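Local coordinates for cupin 2, conserved barrel domain protein (Novosphingobium aromaticivorans DSM 12444, PDB 3ES1) that is of unknown function but adopts the cupin beta-barrel fold and assembles as a dimer of two such subunits, at residues G78-V83 and F149-A154; N98-G103 and V129-N134; I110-D115 and H135-T140. All blocks are in the same frame, centred on the assembly; numbering follows the deposited sequence.

Interaction 1: G78-V83 and F149-A154; sequences GSVIRV and FILIEA
The guanidinium of Arg82 has Leu151 over one of its faces, with CD1 3.7 Å above the plane and off-centre, nearer the edge of the group; Leu151 CD2 sits 3.6 Å from Arg82 NH2. A long arginine suits this partly exposed face: with CG between the backbone N and the carbonyl carbon (chi1 65°), its extended chain turns back over the neighbouring strand and brings the guanidinium end against the Leu151 methyls. The Phe149 ring leads away from strand 79-83 and meets Trp137. On the other face Ile81 and Ile150 lie side by side, Ile81 CD1 3.7 Å from Ile150 CG1; Ile81 packs on Tyr102 and Ile150 on Ile150 of the second subunit. Val80 with Leu151 and Arg82 with Phe149 are hydrogen-bonded pairs, Leu151 N to Val80 O measuring 2.8 Å. At the end of the pairing Glu153 reaches back in extended form, and its OE1 accepts from Gly78 N at 2.9 Å, 30° out of the carboxylate plane. Gly78 has a positive phi, easily adopted without a side chain. Ser79 OG bonds to Thr53 and to Tyr102 of the second subunit. These are adjacent antiparallel strands in the large sheet of a cupin barrel.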
loop_
_atom_site.group_PDB
_atom_site.type_symbol
_atom_site.label_atom_id
_atom_site.label_comp_id
_atom_site.label_asym_id
_atom_site.label_seq_id
_atom_site.Cartn_x
_atom_site.Cartn_y
_atom_site.Cartn_z
ATOM N N GLY A 78 14.375 0.159 -3.625
ATOM C CA GLY A 78 13.489 -0.829 -3.011
ATOM C C GLY A 78 12.076 -0.328 -2.760
ATOM O O GLY A 78 11.512 0.408 -3.556
ATOM N N SER A 79 11.487 -0.768 -1.656
ATOM C CA SER A 79 10.162 -0.294 -1.249
ATOM C C SER A 79 10.111 0.100 0.190
ATOM O O SER A 79 10.915 -0.322 1.022
ATOM C CB SER A 79 9.041 -1.316 -1.551
ATOM O OG SER A 79 9.006 -2.422 -0.656
ATOM N N VAL A 80 9.136 0.944 0.448
ATOM C CA VAL A 80 8.864 1.523 1.793
ATOM C C VAL A 80 7.355 1.565 2.038
ATOM O O VAL A 80 6.582 1.991 1.172
ATOM C CB VAL A 80 9.418 2.973 1.944
ATOM C CG1 VAL A 80 9.055 3.554 3.310
ATOM C CG2 VAL A 80 10.948 3.007 1.799
ATOM N N ILE A 81 6.927 1.111 3.201
ATOM C CA ILE A 81 5.557 1.425 3.654
ATOM C C ILE A 81 5.660 2.137 4.988
ATOM O O ILE A 81 6.282 1.655 5.916
ATOM C CB ILE A 81 4.579 0.182 3.704
ATOM C CG1 ILE A 81 3.156 0.580 4.195
ATOM C CG2 ILE A 81 5.146 -0.955 4.556
ATOM C CD1 ILE A 81 2.076 -0.481 3.937
ATOM N N ARG A 82 5.069 3.329 5.039
ATOM C CA ARG A 82 4.970 4.088 6.283
ATOM C C ARG A 82 3.599 4.710 6.422
ATOM O O ARG A 82 2.864 4.894 5.427
ATOM C CB ARG A 82 6.093 5.147 6.352
ATOM C CG ARG A 82 5.981 6.210 5.311
ATOM C CD ARG A 82 7.027 7.274 5.503
ATOM N NE ARG A 82 7.061 8.097 4.316
ATOM C CZ ARG A 82 8.063 8.127 3.448
ATOM N NH1 ARG A 82 9.161 7.440 3.663
ATOM N NH2 ARG A 82 7.968 8.913 2.394
ATOM N N VAL A 83 3.257 5.029 7.673
ATOM C CA VAL A 83 2.050 5.737 8.024
ATOM C C VAL A 83 2.390 7.188 8.433
ATOM O O VAL A 83 3.265 7.440 9.282
ATOM C CB VAL A 83 1.273 4.999 9.153
ATOM C CG1 VAL A 83 0.051 5.813 9.580
ATOM C CG2 VAL A 83 0.906 3.573 8.765
ATOM N N PHE A 149 1.316 5.152 3.080
ATOM C CA PHE A 149 2.080 5.338 1.860
ATOM C C PHE A 149 2.992 4.160 1.577
ATOM O O PHE A 149 3.797 3.737 2.417
ATOM C CB PHE A 149 2.978 6.580 1.943
ATOM C CG PHE A 149 2.254 7.875 1.871
ATOM C CD1 PHE A 149 1.661 8.290 0.697
ATOM C CD2 PHE A 149 2.187 8.695 2.972
ATOM C CE1 PHE A 149 0.988 9.514 0.630
ATOM C CE2 PHE A 149 1.531 9.948 2.903
ATOM C CZ PHE A 149 0.934 10.350 1.748
ATOM N N ILE A 150 2.888 3.683 0.346
ATOM C CA ILE A 150 3.793 2.688 -0.201
ATOM C C ILE A 150 4.602 3.271 -1.365
ATOM O O ILE A 150 4.062 3.641 -2.394
ATOM C CB ILE A 150 3.048 1.422 -0.675
ATOM C CG1 ILE A 150 2.232 0.770 0.461
ATOM C CG2 ILE A 150 4.049 0.364 -1.227
ATOM C CD1 ILE A 150 0.856 1.404 0.785
ATOM N N LEU A 151 5.917 3.314 -1.195
ATOM C CA LEU A 151 6.781 3.933 -2.177
ATOM C C LEU A 151 7.635 2.868 -2.833
ATOM O O LEU A 151 8.319 2.113 -2.176
ATOM C CB LEU A 151 7.658 5.064 -1.545
ATOM C CG LEU A 151 6.908 6.203 -0.806
ATOM C CD1 LEU A 151 6.662 5.886 0.700
ATOM C CD2 LEU A 151 7.637 7.556 -0.942
ATOM N N ILE A 152 7.587 2.838 -4.157
ATOM C CA ILE A 152 8.289 1.823 -4.934
ATOM C C ILE A 152 9.235 2.501 -5.921
ATOM O O ILE A 152 8.842 3.378 -6.684
ATOM C CB ILE A 152 7.286 0.912 -5.706
ATOM C CG1 ILE A 152 6.362 0.136 -4.757
ATOM C CG2 ILE A 152 8.033 -0.096 -6.613
ATOM C CD1 ILE A 152 5.111 -0.430 -5.437
ATOM N N GLU A 153 10.519 2.141 -5.792
ATOM C CA GLU A 153 11.591 2.572 -6.679
ATOM C C GLU A 153 11.159 2.706 -8.145
ATOM O O GLU A 153 10.481 1.833 -8.686
ATOM C CB GLU A 153 12.769 1.575 -6.540
ATOM C CG GLU A 153 13.950 1.913 -7.405
ATOM C CD GLU A 153 15.081 0.890 -7.333
ATOM O OE1 GLU A 153 15.067 -0.011 -6.442
ATOM O OE2 GLU A 153 15.970 0.988 -8.207
ATOM N N ALA A 154 11.497 3.850 -8.743
ATOM C CA ALA A 154 11.448 4.035 -10.203
ATOM C C ALA A 154 12.552 5.005 -10.597
ATOM O O ALA A 154 12.982 5.847 -9.792
ATOM C CB ALA A 154 10.067 4.535 -10.702
#

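Interaction 2: N98-G103 and V129-N134; sequences NSIDYG and VQRGTN
Asp101 and Gln130 form a hydrogen-bonded antiparallel pair in the large sheet of the cupin barrel, where strand 99-107 meets strand 127-130. Gln130 N gives a nearly straight bond to Asp101 O (2.9 Å, 176°), and Asp101 N returns one to Gln130 O on a lone pair in the carbonyl plane. The apolar side carries Ile100, Tyr102, Val129 and the aliphatic part of Arg131. Ile100 CG1 is anti to the backbone N (chi1 -169°), which carries CD1 alongside Val129 CG1 at 4.1 Å and beside Arg131 CG. Val129 CG1 also lies at the edge of the Tyr102 ring, near its plane. Aliphatic side chains suit a side buried under the second subunit, where Ile100 touches Ala58. Polar ends find partners on that subunit too: Tyr102 OH bonds to its Ser79, and Arg131 NH2 forms a salt bridge with its Glu63 and a hydrogen bond to the backbone O of its Asp62. The other side is polar and holds two ordered waters. There Asp101 and Gln130 cross obliquely, carboxylate and amide planes 63° apart, and their side chains meet most closely where Asp101 OD2 lies against Gln130 CB and CG, 3.6 Å from CG. One water lies 2.8 Å from both Ser99 O and Asp101 OD2; the other donates to OD2 and accepts from Gln130 NE2, so a short acid and a longer amide are joined through a water. Past the paired residues the chain turns at Gly132, whose positive phi suits a residue without a side chain. Thr133 OG1 fixes the Gln130 amide, donating 2.7 Å to Gln130 OE1, in the carbonyl plane and on a lone pair.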
loop_
_atom_site.group_PDB
_atom_site.type_symbol
_atom_site.label_atom_id
_atom_site.label_comp_id
_atom_site.label_asym_id
_atom_site.label_seq_id
_atom_site.Cartn_x
_atom_site.Cartn_y
_atom_site.Cartn_z
ATOM N N ASN A 98 12.039 9.701 -6.752
ATOM C CA ASN A 98 12.221 8.662 -7.783
ATOM C C ASN A 98 11.543 7.344 -7.398
ATOM O O ASN A 98 12.163 6.328 -7.011
ATOM C CB ASN A 98 13.693 8.480 -8.130
ATOM C CG ASN A 98 14.285 9.700 -8.783
ATOM O OD1 ASN A 98 13.575 10.550 -9.297
ATOM N ND2 ASN A 98 15.581 9.795 -8.765
ATOM N N SER A 99 10.233 7.408 -7.536
ATOM C CA SER A 99 9.348 6.361 -7.072
ATOM C C SER A 99 7.953 6.547 -7.624
ATOM O O SER A 99 7.561 7.636 -8.035
ATOM C CB SER A 99 9.279 6.379 -5.536
ATOM O OG SER A 99 8.754 7.610 -5.037
ATOM N N ILE A 100 7.219 5.452 -7.617
ATOM C CA ILE A 100 5.758 5.507 -7.716
ATOM C C ILE A 100 5.258 5.170 -6.330
ATOM O O ILE A 100 5.773 4.284 -5.681
ATOM C CB ILE A 100 5.174 4.546 -8.822
ATOM C CG1 ILE A 100 3.686 4.824 -9.102
ATOM C CG2 ILE A 100 5.389 3.022 -8.542
ATOM C CD1 ILE A 100 3.106 4.008 -10.307
ATOM N N ASP A 101 4.292 5.940 -5.860
ATOM C CA ASP A 101 3.728 5.756 -4.545
ATOM C C ASP A 101 2.231 5.505 -4.572
ATOM O O ASP A 101 1.535 6.153 -5.271
ATOM C CB ASP A 101 3.969 6.958 -3.644
ATOM C CG ASP A 101 5.245 7.670 -3.932
ATOM O OD1 ASP A 101 6.255 7.003 -4.014
ATOM O OD2 ASP A 101 5.167 8.869 -4.040
ATOM N N TYR A 102 1.770 4.566 -3.786
ATOM C CA TYR A 102 0.358 4.339 -3.567
ATOM C C TYR A 102 0.032 4.911 -2.188
ATOM O O TYR A 102 0.569 4.480 -1.173
ATOM C CB TYR A 102 -0.007 2.848 -3.624
ATOM C CG TYR A 102 0.421 2.154 -4.862
ATOM C CD1 TYR A 102 0.259 2.765 -6.131
ATOM C CD2 TYR A 102 1.004 0.869 -4.815
ATOM C CE1 TYR A 102 0.660 2.100 -7.302
ATOM C CE2 TYR A 102 1.409 0.211 -6.001
ATOM C CZ TYR A 102 1.202 0.824 -7.245
ATOM O OH TYR A 102 1.607 0.168 -8.405
ATOM N N GLY A 103 -0.854 5.883 -2.161
ATOM C CA GLY A 103 -1.283 6.469 -0.889
ATOM C C GLY A 103 -2.729 6.147 -0.621
ATOM O O GLY A 103 -3.575 6.319 -1.492
ATOM N N VAL A 129 -2.320 7.542 -6.731
ATOM C CA VAL A 129 -1.199 6.956 -7.503
ATOM C C VAL A 129 -0.267 8.096 -7.902
ATOM O O VAL A 129 -0.562 8.855 -8.832
ATOM C CB VAL A 129 -1.725 6.175 -8.732
ATOM C CG1 VAL A 129 -0.604 5.457 -9.492
ATOM C CG2 VAL A 129 -2.822 5.158 -8.281
ATOM N N GLN A 130 0.834 8.225 -7.181
ATOM C CA GLN A 130 1.757 9.334 -7.338
ATOM C C GLN A 130 2.878 8.908 -8.262
ATOM O O GLN A 130 3.692 8.153 -7.901
ATOM C CB GLN A 130 2.290 9.838 -5.976
ATOM C CG GLN A 130 3.163 11.062 -5.990
ATOM C CD GLN A 130 2.392 12.331 -5.641
ATOM O OE1 GLN A 130 2.197 13.164 -6.449
ATOM N NE2 GLN A 130 1.930 12.411 -4.465
ATOM N N ARG A 131 2.869 9.416 -9.479
ATOM C CA ARG A 131 3.753 8.931 -10.562
ATOM C C ARG A 131 5.010 9.816 -10.743
ATOM O O ARG A 131 5.317 10.283 -11.836
ATOM C CB ARG A 131 2.945 8.737 -11.853
ATOM C CG ARG A 131 1.891 7.608 -11.718
ATOM C CD ARG A 131 1.031 7.447 -12.934
ATOM N NE ARG A 131 1.870 7.224 -14.115
ATOM C CZ ARG A 131 2.114 8.131 -15.040
ATOM N NH1 ARG A 131 1.613 9.345 -14.935
ATOM N NH2 ARG A 131 2.905 7.827 -16.058
ATOM N N GLY A 132 5.726 9.955 -9.635
ATOM C CA GLY A 132 7.068 10.614 -9.566
ATOM C C GLY A 132 6.967 12.117 -9.708
ATOM O O GLY A 132 7.870 12.824 -10.151
ATOM N N THR A 133 5.820 12.597 -9.291
ATOM C CA THR A 133 5.480 14.025 -9.359
ATOM C C THR A 133 5.836 14.873 -8.149
ATOM O O THR A 133 5.642 14.485 -6.977
ATOM C CB THR A 133 3.982 14.157 -9.645
ATOM O OG1 THR A 133 3.267 13.191 -8.883
ATOM C CG2 THR A 133 3.678 13.888 -11.164
ATOM N N ASN A 134 6.314 16.069 -8.461
ATOM C CA ASN A 134 6.409 17.148 -7.465
ATOM C C ASN A 134 5.053 17.383 -6.787
ATOM O O ASN A 134 4.015 17.511 -7.454
ATOM C CB ASN A 134 6.925 18.440 -8.117
ATOM C CG ASN A 134 7.491 19.387 -7.121
ATOM O OD1 ASN A 134 8.110 18.976 -6.109
ATOM N ND2 ASN A 134 7.301 20.690 -7.382
HETATM O O HOH W 1 6.415 9.669 -6.428
HETATM O O HOH W 2 3.129 10.161 -2.615
#

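Interaction 3: I110-D115 and H135-T140; sequences IELELD and HLWRNT
In the small three-stranded antiparallel sheet of the cupin fold, strand 110-113 is the middle strand and strand 136-138 its neighbour, joined by hydrogen-bonded pairs Glu111 with Arg138 and Glu113 with Leu136. Glu111 N donates to Arg138 O at 2.8 Å. Side chains alternate between two unlike faces. On the partly exposed face Arg138 bridges two acids: its NH1 reaches Glu111 OE1 at 2.9 Å and Glu113 OE1 at 2.7 Å, while NH2 also bonds to Glu113 OE1, giving an end-on, two-nitrogen grip on one oxygen. Both glutamate oxygens lie in the guanidinium plane, although the Glu111 carboxylate is turned 75° from it. A bend at chi3 (-65°) swings the guanidinium back over Leu136 CD1 and toward both acids, and Glu91 takes its NE. A leucine in place of Arg138 would probably leave Glu111 and Glu113 close together without the shared positive charge that pairs with them. On the buried face Leu112 CD1 stands over the six-membered ring of Trp137 in a CH-pi contact, 3.8 Å from its centroid and 13° off the normal. Ile110 CG2 adds a contact at Trp137 CE3, 3.8 Å away, its side chain crossing the indole at about a right angle. A broad indole suits this place because it can meet both aliphatic chains at once. Salt bridges on one face and apolar packing on the other mark a two-faced sheet in a cupin beta-barrel.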
loop_
_atom_site.group_PDB
_atom_site.type_symbol
_atom_site.label_atom_id
_atom_site.label_comp_id
_atom_site.label_asym_id
_atom_site.label_seq_id
_atom_site.Cartn_x
_atom_site.Cartn_y
_atom_site.Cartn_z
ATOM N N ILE A 110 -7.447 14.952 2.952
ATOM C CA ILE A 110 -6.184 15.606 2.593
ATOM C C ILE A 110 -6.246 16.353 1.246
ATOM O O ILE A 110 -6.907 15.934 0.294
ATOM C CB ILE A 110 -5.010 14.583 2.541
ATOM C CG1 ILE A 110 -3.681 15.302 2.788
ATOM C CG2 ILE A 110 -4.962 13.873 1.186
ATOM C CD1 ILE A 110 -3.488 15.827 4.263
ATOM N N GLU A 111 -5.548 17.483 1.214
ATOM C CA GLU A 111 -5.354 18.273 -0.006
ATOM C C GLU A 111 -4.010 17.919 -0.631
ATOM O O GLU A 111 -2.953 18.100 -0.034
ATOM C CB GLU A 111 -5.356 19.761 0.331
ATOM C CG GLU A 111 -5.183 20.672 -0.901
ATOM C CD GLU A 111 -5.689 22.040 -0.624
ATOM O OE1 GLU A 111 -4.905 22.851 -0.076
ATOM O OE2 GLU A 111 -6.880 22.275 -0.919
ATOM N N LEU A 112 -4.071 17.411 -1.842
ATOM C CA LEU A 112 -2.864 17.151 -2.620
ATOM C C LEU A 112 -2.640 18.296 -3.567
ATOM O O LEU A 112 -3.462 18.557 -4.449
ATOM C CB LEU A 112 -2.999 15.855 -3.395
ATOM C CG LEU A 112 -1.959 15.457 -4.437
ATOM C CD1 LEU A 112 -0.545 15.385 -3.816
ATOM C CD2 LEU A 112 -2.306 14.158 -5.043
ATOM N N GLU A 113 -1.480 18.919 -3.419
ATOM C CA GLU A 113 -1.055 20.007 -4.311
ATOM C C GLU A 113 0.151 19.586 -5.142
ATOM O O GLU A 113 1.155 19.083 -4.605
ATOM C CB GLU A 113 -0.724 21.272 -3.521
ATOM C CG GLU A 113 -0.349 22.441 -4.419
ATOM C CD GLU A 113 -0.136 23.756 -3.685
ATOM O OE1 GLU A 113 -0.764 23.968 -2.608
ATOM O OE2 GLU A 113 0.638 24.600 -4.233
ATOM N N LEU A 114 0.031 19.834 -6.447
ATOM C CA LEU A 114 1.075 19.520 -7.423
ATOM C C LEU A 114 1.723 20.808 -7.905
ATOM O O LEU A 114 1.896 21.717 -7.121
ATOM C CB LEU A 114 0.512 18.714 -8.577
ATOM C CG LEU A 114 -0.233 17.424 -8.175
ATOM C CD1 LEU A 114 -0.692 16.686 -9.399
ATOM C CD2 LEU A 114 0.607 16.484 -7.369
ATOM N N ASP A 115 2.061 20.896 -9.193
ATOM C CA ASP A 115 2.779 22.087 -9.702
ATOM C C ASP A 115 1.794 23.233 -9.918
ATOM O O ASP A 115 0.611 23.057 -10.216
ATOM C CB ASP A 115 3.610 21.816 -11.011
ATOM C CG ASP A 115 5.009 21.213 -10.746
ATOM O OD1 ASP A 115 5.639 21.531 -9.714
ATOM O OD2 ASP A 115 5.549 20.431 -11.596
ATOM N N HIS A 135 5.057 17.342 -5.467
ATOM C CA HIS A 135 3.815 17.509 -4.656
ATOM C C HIS A 135 4.051 17.904 -3.202
ATOM O O HIS A 135 5.136 17.712 -2.631
ATOM C CB HIS A 135 3.027 16.182 -4.624
ATOM C CG HIS A 135 3.749 15.115 -3.864
ATOM N ND1 HIS A 135 4.829 14.443 -4.402
ATOM C CD2 HIS A 135 3.680 14.741 -2.561
ATOM C CE1 HIS A 135 5.314 13.609 -3.495
ATOM N NE2 HIS A 135 4.656 13.793 -2.363
ATOM N N LEU A 136 2.978 18.377 -2.575
ATOM C CA LEU A 136 2.901 18.476 -1.104
ATOM C C LEU A 136 1.524 17.996 -0.639
ATOM O O LEU A 136 0.554 17.950 -1.413
ATOM C CB LEU A 136 3.181 19.937 -0.620
ATOM C CG LEU A 136 2.220 21.095 -0.948
ATOM C CD1 LEU A 136 0.930 21.064 -0.061
ATOM C CD2 LEU A 136 2.914 22.420 -0.791
ATOM N N TRP A 137 1.458 17.635 0.624
ATOM C CA TRP A 137 0.203 17.278 1.298
ATOM C C TRP A 137 -0.166 18.363 2.324
ATOM O O TRP A 137 0.670 18.773 3.116
ATOM C CB TRP A 137 0.324 15.935 2.025
ATOM C CG TRP A 137 0.768 14.806 1.164
ATOM C CD1 TRP A 137 2.037 14.353 1.027
ATOM C CD2 TRP A 137 -0.029 14.045 0.245
ATOM N NE1 TRP A 137 2.103 13.330 0.112
ATOM C CE2 TRP A 137 0.853 13.122 -0.400
ATOM C CE3 TRP A 137 -1.381 14.051 -0.110
ATOM C CZ2 TRP A 137 0.418 12.206 -1.332
ATOM C CZ3 TRP A 137 -1.809 13.132 -1.033
ATOM C CH2 TRP A 137 -0.912 12.220 -1.639
ATOM N N ARG A 138 -1.414 18.786 2.281
ATOM C CA ARG A 138 -1.944 19.847 3.161
ATOM C C ARG A 138 -3.241 19.436 3.807
ATOM O O ARG A 138 -4.160 19.001 3.144
ATOM C CB ARG A 138 -2.141 21.176 2.396
ATOM C CG ARG A 138 -2.610 22.350 3.288
ATOM C CD ARG A 138 -2.810 23.622 2.487
ATOM N NE ARG A 138 -1.545 24.101 1.934
ATOM C CZ ARG A 138 -1.233 24.081 0.650
ATOM N NH1 ARG A 138 -2.093 23.627 -0.240
ATOM N NH2 ARG A 138 -0.064 24.555 0.269
ATOM N N ASN A 139 -3.268 19.530 5.136
ATOM C CA ASN A 139 -4.478 19.283 5.923
ATOM C C ASN A 139 -5.126 20.604 6.232
ATOM O O ASN A 139 -4.612 21.378 7.033
ATOM C CB ASN A 139 -4.144 18.558 7.222
ATOM C CG ASN A 139 -5.364 18.077 7.975
ATOM O OD1 ASN A 139 -6.483 18.536 7.770
ATOM N ND2 ASN A 139 -5.146 17.124 8.861
ATOM N N THR A 140 -6.238 20.865 5.550
ATOM C CA THR A 140 -6.928 22.139 5.668
ATOM C C THR A 140 -8.150 21.947 6.579
ATOM O O THR A 140 -9.001 22.822 6.699
ATOM C CB THR A 140 -7.381 22.633 4.289
ATOM O OG1 THR A 140 -8.352 21.718 3.805
ATOM C CG2 THR A 140 -6.214 22.693 3.320
HETATM O O HOH W 3 -8.842 21.565 0.957
#

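Overall arrangement
Interactions 1 and 2 belong to the large sheet, where strand 145-153 lies next to strand 99-107, so Ile152 N bonds to Ile100 O and Ile150 O to Tyr102 N. Every touching residue of interaction 2 is buried. Interaction 3 holds the smaller sheet and is the most peripheral, its centre about 15 Å from the centre of the chain, against about 6 Å for that of interaction 1. All three reach the second subunit. Aliphatic pairs dominate one face of interaction 1, waters bridge polar groups in interaction 2, and interaction 3 sets salt bridges on a partly exposed face, with Thr140 exposed, against an apolar one. Trp137 meets Phe149, and Gln130 touches His135 and Trp137, joining the two sheets.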